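Local coordinates for type IV secretion system protein VirB11 (Brucella suis, PDB 2GZA) that probably binds and hydrolyses ATP as the hexameric ATPase of the VirB type IV secretion system, a virulence apparatus of the bacterium, at residues Cys42-Gly47 and Asp202-Thr207; Arg101-Arg106 and Cys248-Pro253; Val223-Pro228 and Ala242-Ser247. All coordinates share one frame; numbering follows the deposited sequence.

How the contacts relate
From the N terminus, the chain first passes through the antiparallel sheet of the N-terminal domain, supplying 42-47 and then 101-106, and goes on to the P-loop ATPase domain. Contact 1 closes the first long loop when 202-207 enters strand 205-209. Strand 222-226 follows as that strand's parallel neighbour, and contact 3 closes the short link from it to helix 241-248. Only after this helix does the chain come back to 101-106, at 248-253, completing contact 2. Contacts 1 and 2 therefore cross, whereas contact 3 falls within the span of contact 2. Contacts 1 and 2 join the two domains; contact 3 belongs to the ATPase domain.

Contact 1: Cys42-Gly47 and Asp202-Thr207; sequences CVNRPG and DQRLIT
R204 reaches from the ATPase domain to C42 and N44 of the N-terminal domain, so that one long side chain bridges the two folds. C42 lies in strand 40-43 of the antiparallel N-terminal sheet, and N44 lies two residues further along the chain; R204 directly precedes strand 205-209 of the parallel sheet in the P-loop domain. The backbones stay well apart, with 10.3 Å between C42 CA and R204 CA, and side chains span the gap. R204 does so by holding CG anti to its own N (chi1 177°) and running extended through to NE, which brings the guanidinium under C42 SG and beside N44 OD1.

They meet this flat group in different ways. The sulfur of C42 sits over the centre of one face, with SG 3.4 Å from R204 CZ. N44 approaches at the edge instead: R204 NH2 donates to N44 OD1 over 3.2 Å, nearly straight at 171°, and the acceptor lies in the guanidinium plane. The donor is slightly tilted from the carbonyl plane of N44, and the amide and guanidinium planes are only 20° apart.

N221 ties both partners together, its OD1 hydrogen-bonded to N44 ND2 and to R204 NE, so N44 is held at both ends of its amide and the arginine through two of its nitrogens. T118 adds a weak bond to NH2, and W57 packs on both C42 and R204. In this buried setting the dipoles of the N44 and N221 amides may partly solvate the arginine's positive charge. C42 SG, stacked over the group, lies 3.4 Å from R204 NH2, the nitrogen that donates to N44 OD1 in the plane.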
# COMPACT_ATOMS: atom_id res chain seq x y z
N CYS C 42 32.86 1.64 -34.31
CA CYS C 42 33.31 1.18 -33.00
C CYS C 42 34.81 1.03 -32.87
O CYS C 42 35.49 0.60 -33.80
CB CYS C 42 32.66 -0.15 -32.67
SG CYS C 42 30.96 0.07 -32.27
N VAL C 43 35.32 1.41 -31.71
CA VAL C 43 36.68 1.05 -31.32
C VAL C 43 36.60 0.30 -29.99
O VAL C 43 36.15 0.84 -28.98
CB VAL C 43 37.64 2.27 -31.24
CG1 VAL C 43 39.04 1.83 -30.77
CG2 VAL C 43 37.74 2.97 -32.59
N ASN C 44 37.02 -0.96 -30.01
CA ASN C 44 37.00 -1.83 -28.82
C ASN C 44 38.32 -1.81 -28.07
O ASN C 44 38.35 -1.99 -26.86
CB ASN C 44 36.68 -3.28 -29.19
CG ASN C 44 35.38 -3.41 -29.96
OD1 ASN C 44 34.49 -2.58 -29.82
ND2 ASN C 44 35.28 -4.45 -30.78
N ARG C 45 39.40 -1.61 -28.82
CA ARG C 45 40.74 -1.65 -28.27
C ARG C 45 41.69 -0.93 -29.22
O ARG C 45 41.36 -0.75 -30.39
CB ARG C 45 41.20 -3.10 -28.02
CG ARG C 45 41.24 -4.01 -29.24
CD ARG C 45 40.37 -5.25 -29.03
NE ARG C 45 40.34 -5.65 -27.63
CZ ARG C 45 39.32 -6.23 -27.01
NH1 ARG C 45 38.19 -6.50 -27.65
NH2 ARG C 45 39.42 -6.54 -25.73
N PRO C 46 42.87 -0.53 -28.72
CA PRO C 46 43.87 0.13 -29.54
C PRO C 46 44.16 -0.66 -30.81
O PRO C 46 44.31 -1.88 -30.74
CB PRO C 46 45.13 0.09 -28.65
CG PRO C 46 44.82 -0.90 -27.56
CD PRO C 46 43.36 -0.75 -27.35
N GLY C 47 44.22 0.03 -31.94
CA GLY C 47 44.67 -0.57 -33.19
C GLY C 47 43.60 -1.07 -34.14
O GLY C 47 43.92 -1.47 -35.25
N ASP C 202 30.83 -13.63 -35.85
CA ASP C 202 30.77 -12.30 -36.47
C ASP C 202 29.82 -11.34 -35.75
O ASP C 202 29.60 -10.21 -36.21
CB ASP C 202 30.39 -12.42 -37.95
CG ASP C 202 29.00 -12.98 -38.17
OD1 ASP C 202 28.44 -13.63 -37.25
OD2 ASP C 202 28.45 -12.78 -39.28
N GLN C 203 29.25 -11.79 -34.64
CA GLN C 203 28.34 -10.98 -33.85
C GLN C 203 29.08 -10.18 -32.79
O GLN C 203 30.08 -10.64 -32.24
CB GLN C 203 27.26 -11.84 -33.22
CG GLN C 203 26.23 -12.38 -34.21
CD GLN C 203 25.08 -13.11 -33.54
OE1 GLN C 203 24.93 -13.11 -32.32
NE2 GLN C 203 24.25 -13.75 -34.35
N ARG C 204 28.60 -8.98 -32.52
CA ARG C 204 29.23 -8.11 -31.54
C ARG C 204 28.76 -8.47 -30.13
O ARG C 204 27.56 -8.47 -29.86
CB ARG C 204 28.96 -6.65 -31.87
CG ARG C 204 29.53 -5.67 -30.86
CD ARG C 204 29.53 -4.26 -31.38
NE ARG C 204 30.59 -3.48 -30.76
CZ ARG C 204 30.39 -2.42 -29.98
NH1 ARG C 204 29.16 -1.99 -29.74
NH2 ARG C 204 31.42 -1.78 -29.47
N LEU C 205 29.70 -8.76 -29.23
CA LEU C 205 29.37 -9.18 -27.86
C LEU C 205 29.94 -8.24 -26.81
O LEU C 205 31.04 -7.72 -26.94
CB LEU C 205 29.85 -10.61 -27.57
CG LEU C 205 29.51 -11.72 -28.57
CD1 LEU C 205 30.03 -13.06 -28.08
CD2 LEU C 205 28.03 -11.80 -28.83
N ILE C 206 29.16 -8.03 -25.76
CA ILE C 206 29.60 -7.25 -24.62
C ILE C 206 29.37 -8.05 -23.34
O ILE C 206 28.25 -8.47 -23.06
CB ILE C 206 28.89 -5.87 -24.58
CG1 ILE C 206 29.16 -5.10 -25.89
CG2 ILE C 206 29.34 -5.08 -23.35
CD1 ILE C 206 28.63 -3.68 -25.94
N THR C 207 30.44 -8.30 -22.59
CA THR C 207 30.35 -9.02 -21.33
C THR C 207 30.33 -8.03 -20.19
O THR C 207 30.99 -7.00 -20.26
CB THR C 207 31.51 -10.02 -21.11
OG1 THR C 207 32.77 -9.33 -21.15
CG2 THR C 207 31.50 -11.10 -22.17

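Contact 2: Arg101-Arg106 and Cys248-Pro253; sequences RIQIVR and CLRMKP. With SO4 (sulfate ion), chain D.
V105 and M251 make the apolar part of this contact, the end of the methionine meeting a branch of the valine: V105 CG2 lies 3.3 Å from M251 CE, and the two side chains cross at about a right angle. The methionine side chain starts out neither toward nor away from the strand, but its end, CE, comes nearer. The same methyl, M251 CE, also lies 3.5 Å from Q103 NE2, a contact of van der Waals kind with an amide nitrogen.

The aliphatic stems of Q103 and R250 pack as well, with Q103 CG 3.4 Å from R250 CB. Chi1 (-109°) sets Q103 CG against the arginine stem, and the bend at chi2 (-96°) turns the amide toward the methionine. All this joins strand 101-105 of the N-terminal antiparallel sheet to the type I turn C248-M251, on the way from helix 241-248 to strand 255-258 of the ATPase domain; M251 N bonds to C248 O at 3.0 Å to close the turn.

Charged interactions lie at one end. R101 NH2 donates to O1 of a sulfate, probably from the crystallisation liquor, over 3.1 Å at a bent 142°, with the oxygen near the guanidinium plane. Backbone amides of S186, G187 and K188 of the second subunit, in its predicted ATP-binding P-loop, bind this sulfate too, which places R101 beside that neighbour's nucleotide site.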
# COMPACT_ATOMS: atom_id res chain seq x y z
N ARG C 101 25.97 10.29 -31.97
CA ARG C 101 25.96 9.91 -30.56
C ARG C 101 27.19 9.06 -30.29
O ARG C 101 27.51 8.16 -31.06
CB ARG C 101 24.68 9.18 -30.17
CG ARG C 101 23.52 10.12 -29.85
CD ARG C 101 22.22 9.37 -29.57
NE ARG C 101 21.91 8.42 -30.64
CZ ARG C 101 20.73 7.84 -30.84
NH1 ARG C 101 19.70 8.10 -30.04
NH2 ARG C 101 20.57 6.99 -31.84
N ILE C 102 27.88 9.37 -29.20
CA ILE C 102 29.10 8.66 -28.85
C ILE C 102 29.07 8.16 -27.41
O ILE C 102 28.79 8.92 -26.48
CB ILE C 102 30.37 9.53 -29.15
CG1 ILE C 102 31.65 8.73 -28.89
CG2 ILE C 102 30.35 10.84 -28.38
CD1 ILE C 102 32.91 9.37 -29.45
N GLN C 103 29.32 6.87 -27.24
CA GLN C 103 29.50 6.30 -25.92
C GLN C 103 30.92 5.86 -25.72
O GLN C 103 31.49 5.14 -26.54
CB GLN C 103 28.52 5.17 -25.65
CG GLN C 103 27.48 5.57 -24.63
CD GLN C 103 27.83 5.14 -23.22
OE1 GLN C 103 27.08 5.39 -22.28
NE2 GLN C 103 28.97 4.46 -23.06
N ILE C 104 31.50 6.32 -24.62
CA ILE C 104 32.87 5.99 -24.27
C ILE C 104 32.95 5.38 -22.88
O ILE C 104 32.44 5.93 -21.90
CB ILE C 104 33.83 7.20 -24.39
CG1 ILE C 104 33.79 7.78 -25.81
CG2 ILE C 104 35.26 6.79 -24.02
CD1 ILE C 104 34.71 8.95 -26.05
N VAL C 105 33.58 4.21 -22.81
CA VAL C 105 33.89 3.55 -21.55
C VAL C 105 35.41 3.44 -21.43
O VAL C 105 36.08 2.98 -22.35
CB VAL C 105 33.27 2.15 -21.45
CG1 VAL C 105 33.31 1.64 -20.00
CG2 VAL C 105 31.85 2.16 -21.97
N ARG C 106 35.95 3.86 -20.29
CA ARG C 106 37.38 3.76 -20.03
C ARG C 106 37.75 2.78 -18.89
O ARG C 106 36.88 2.43 -18.09
CB ARG C 106 38.03 5.15 -19.87
CG ARG C 106 37.68 5.89 -18.61
CD ARG C 106 38.83 6.77 -18.16
NE ARG C 106 39.75 6.06 -17.27
CZ ARG C 106 40.98 6.44 -16.98
NH1 ARG C 106 41.49 7.55 -17.51
NH2 ARG C 106 41.72 5.71 -16.15
N CYS C 248 25.27 -0.48 -22.27
CA CYS C 248 25.15 -1.37 -23.42
C CYS C 248 24.11 -0.94 -24.44
O CYS C 248 24.29 -1.17 -25.64
CB CYS C 248 24.87 -2.80 -22.96
SG CYS C 248 26.29 -3.56 -22.20
N LEU C 249 23.03 -0.32 -23.97
CA LEU C 249 21.98 0.18 -24.85
C LEU C 249 22.52 1.17 -25.89
O LEU C 249 21.97 1.30 -26.98
CB LEU C 249 20.85 0.82 -24.04
CG LEU C 249 20.10 -0.02 -23.00
CD1 LEU C 249 19.13 0.83 -22.21
CD2 LEU C 249 19.38 -1.22 -23.61
N ARG C 250 23.60 1.85 -25.53
CA ARG C 250 24.22 2.85 -26.41
C ARG C 250 25.49 2.38 -27.10
O ARG C 250 26.16 3.16 -27.77
CB ARG C 250 24.52 4.11 -25.62
CG ARG C 250 23.31 4.74 -25.00
CD ARG C 250 23.56 6.19 -24.69
NE ARG C 250 22.30 6.92 -24.59
CZ ARG C 250 21.69 7.16 -23.43
NH1 ARG C 250 22.22 6.73 -22.29
NH2 ARG C 250 20.54 7.83 -23.41
N MET C 251 25.86 1.11 -26.91
CA MET C 251 26.94 0.51 -27.70
C MET C 251 26.13 -0.25 -28.73
O MET C 251 24.99 -0.06 -28.79
CB MET C 251 27.84 -0.35 -26.83
CG MET C 251 28.60 0.50 -25.83
SD MET C 251 29.11 -0.35 -24.34
CE MET C 251 29.00 0.99 -23.20
N LYS C 252 26.60 -1.06 -29.61
CA LYS C 252 25.60 -1.59 -30.54
C LYS C 252 25.78 -3.07 -30.51
O LYS C 252 26.21 -3.65 -31.50
CB LYS C 252 25.80 -0.97 -31.94
CG LYS C 252 24.90 -1.51 -33.06
CD LYS C 252 23.69 -0.63 -33.34
CE LYS C 252 22.93 -1.17 -34.54
NZ LYS C 252 21.95 -0.20 -35.10
N PRO C 253 25.50 -3.71 -29.36
CA PRO C 253 25.87 -5.11 -29.27
C PRO C 253 24.84 -5.96 -29.99
O PRO C 253 23.71 -5.53 -30.18
CB PRO C 253 25.85 -5.38 -27.77
CG PRO C 253 24.84 -4.44 -27.22
CD PRO C 253 24.81 -3.24 -28.13
S SO4 D . 17.00 4.81 -31.02
O1 SO4 D . 18.43 4.84 -31.29
O2 SO4 D . 16.64 3.55 -30.39
O3 SO4 D . 16.69 5.90 -30.11
O4 SO4 D . 16.22 4.98 -32.25

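Contact 3: Val223-Pro228 and Ala242-Ser247; sequences VHLFYP and ATLLRS
A beta-alpha-beta crossover of the P-loop ATPase domain begins here: strand 222-226 is followed by helix 241-248, which leads on to the parallel strand 255-258, and L225 and Y227 are packed against L244 of the helix. L244 carries the helix side of the contact almost alone, since its side chain reaches three successive residues of the other segment.

The side chains of L225 and L244 run antiparallel alongside one another, with L225 CB 3.9 Å from L244 CG. L225 CD1 follows along the helix surface, 4.1 Å from the same L244 CG. One of the methyls of the helix leucine, CD2, is turned toward the end of the strand, where L244 CD2 lies 3.5 Å from the carbonyl oxygen F226 O, a van der Waals contact with the backbone. F226 starts its side chain away from the helix.

Y227 comes next and meets the same methyl, Y227 CB being 3.8 Å from L244 CD2. Its CG stands between the backbone N and the carbonyl carbon; this chi1 (60°) directs the ring, and with chi2 (92°) its edge faces L244 CD2, which lies near the ring plane, 4.1 Å from Y227 CD2. The two side chains cross at a slant.

Around this pairing, L225 also touches I206 of the adjacent strand 205-209 and V105 of the N-terminal sheet. On the helix, S247 packs on Q103 and V105, whereas L245 points away from strand 222-226 and touches I208 of strand 205-209 and helix 265-274.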
# COMPACT_ATOMS: atom_id res chain seq x y z
N VAL C 223 33.60 -6.32 -26.25
CA VAL C 223 34.03 -5.40 -25.20
C VAL C 223 33.77 -6.05 -23.85
O VAL C 223 32.65 -6.50 -23.59
CB VAL C 223 33.30 -4.02 -25.30
CG1 VAL C 223 33.67 -3.13 -24.13
CG2 VAL C 223 33.62 -3.32 -26.62
N HIS C 224 34.80 -6.13 -23.01
CA HIS C 224 34.63 -6.60 -21.63
C HIS C 224 34.41 -5.41 -20.71
O HIS C 224 35.29 -4.56 -20.58
CB HIS C 224 35.84 -7.40 -21.14
CG HIS C 224 36.14 -8.61 -21.96
ND1 HIS C 224 35.26 -9.66 -22.08
CD2 HIS C 224 37.24 -8.96 -22.66
CE1 HIS C 224 35.80 -10.59 -22.84
NE2 HIS C 224 37.01 -10.19 -23.20
N LEU C 225 33.24 -5.35 -20.09
CA LEU C 225 32.96 -4.33 -19.09
C LEU C 225 33.05 -4.89 -17.68
O LEU C 225 32.75 -6.07 -17.44
CB LEU C 225 31.59 -3.69 -19.33
CG LEU C 225 31.29 -3.03 -20.69
CD1 LEU C 225 29.84 -2.59 -20.74
CD2 LEU C 225 32.22 -1.86 -20.98
N PHE C 226 33.46 -4.05 -16.74
CA PHE C 226 33.72 -4.48 -15.36
C PHE C 226 33.15 -3.53 -14.32
O PHE C 226 33.19 -2.31 -14.49
CB PHE C 226 35.22 -4.67 -15.15
CG PHE C 226 35.80 -5.77 -15.97
CD1 PHE C 226 36.41 -5.49 -17.19
CD2 PHE C 226 35.72 -7.08 -15.54
CE1 PHE C 226 36.95 -6.50 -17.96
CE2 PHE C 226 36.25 -8.11 -16.31
CZ PHE C 226 36.87 -7.82 -17.52
N TYR C 227 32.58 -4.11 -13.25
CA TYR C 227 32.12 -3.34 -12.11
C TYR C 227 32.88 -3.79 -10.85
O TYR C 227 33.16 -4.98 -10.69
CB TYR C 227 30.59 -3.45 -11.92
CG TYR C 227 30.06 -4.85 -11.70
CD1 TYR C 227 29.90 -5.37 -10.41
CD2 TYR C 227 29.71 -5.66 -12.77
CE1 TYR C 227 29.42 -6.66 -10.20
CE2 TYR C 227 29.23 -6.95 -12.57
CZ TYR C 227 29.09 -7.44 -11.29
OH TYR C 227 28.61 -8.72 -11.09
N PRO C 228 33.23 -2.84 -9.97
CA PRO C 228 34.13 -3.15 -8.84
C PRO C 228 33.46 -3.95 -7.72
O PRO C 228 32.24 -4.11 -7.74
CB PRO C 228 34.56 -1.76 -8.36
CG PRO C 228 33.45 -0.85 -8.75
CD PRO C 228 32.80 -1.43 -9.97
N ALA C 242 24.28 -2.74 -13.15
CA ALA C 242 23.11 -2.06 -13.69
C ALA C 242 23.48 -0.89 -14.61
O ALA C 242 22.92 -0.76 -15.70
CB ALA C 242 22.18 -1.59 -12.58
N THR C 243 24.43 -0.06 -14.19
CA THR C 243 24.87 1.06 -15.02
C THR C 243 25.53 0.57 -16.31
O THR C 243 25.37 1.19 -17.37
CB THR C 243 25.82 2.00 -14.26
OG1 THR C 243 26.99 1.28 -13.85
CG2 THR C 243 25.13 2.62 -13.04
N LEU C 244 26.26 -0.54 -16.21
CA LEU C 244 26.86 -1.16 -17.38
C LEU C 244 25.82 -1.70 -18.36
O LEU C 244 25.98 -1.57 -19.58
CB LEU C 244 27.84 -2.25 -16.97
CG LEU C 244 29.31 -1.91 -16.77
CD1 LEU C 244 29.63 -0.42 -16.74
CD2 LEU C 244 29.84 -2.62 -15.51
N LEU C 245 24.75 -2.28 -17.82
CA LEU C 245 23.65 -2.75 -18.66
C LEU C 245 23.03 -1.58 -19.43
O LEU C 245 22.74 -1.70 -20.62
CB LEU C 245 22.57 -3.49 -17.86
CG LEU C 245 22.74 -4.99 -17.59
CD1 LEU C 245 21.83 -5.44 -16.45
CD2 LEU C 245 22.48 -5.85 -18.83
N ARG C 246 22.85 -0.45 -18.76
CA ARG C 246 22.30 0.74 -19.42
C ARG C 246 23.27 1.30 -20.46
O ARG C 246 22.86 1.78 -21.51
CB ARG C 246 21.89 1.81 -18.41
CG ARG C 246 20.51 1.54 -17.79
CD ARG C 246 20.10 2.55 -16.72
NE ARG C 246 20.17 1.99 -15.36
CZ ARG C 246 21.01 2.40 -14.42
NH1 ARG C 246 21.88 3.37 -14.66
NH2 ARG C 246 21.00 1.83 -13.21
N SER C 247 24.55 1.22 -20.15
CA SER C 247 25.58 1.63 -21.09
C SER C 247 25.52 0.82 -22.39
O SER C 247 25.68 1.38 -23.47
CB SER C 247 26.95 1.52 -20.43
OG SER C 247 27.93 2.22 -21.18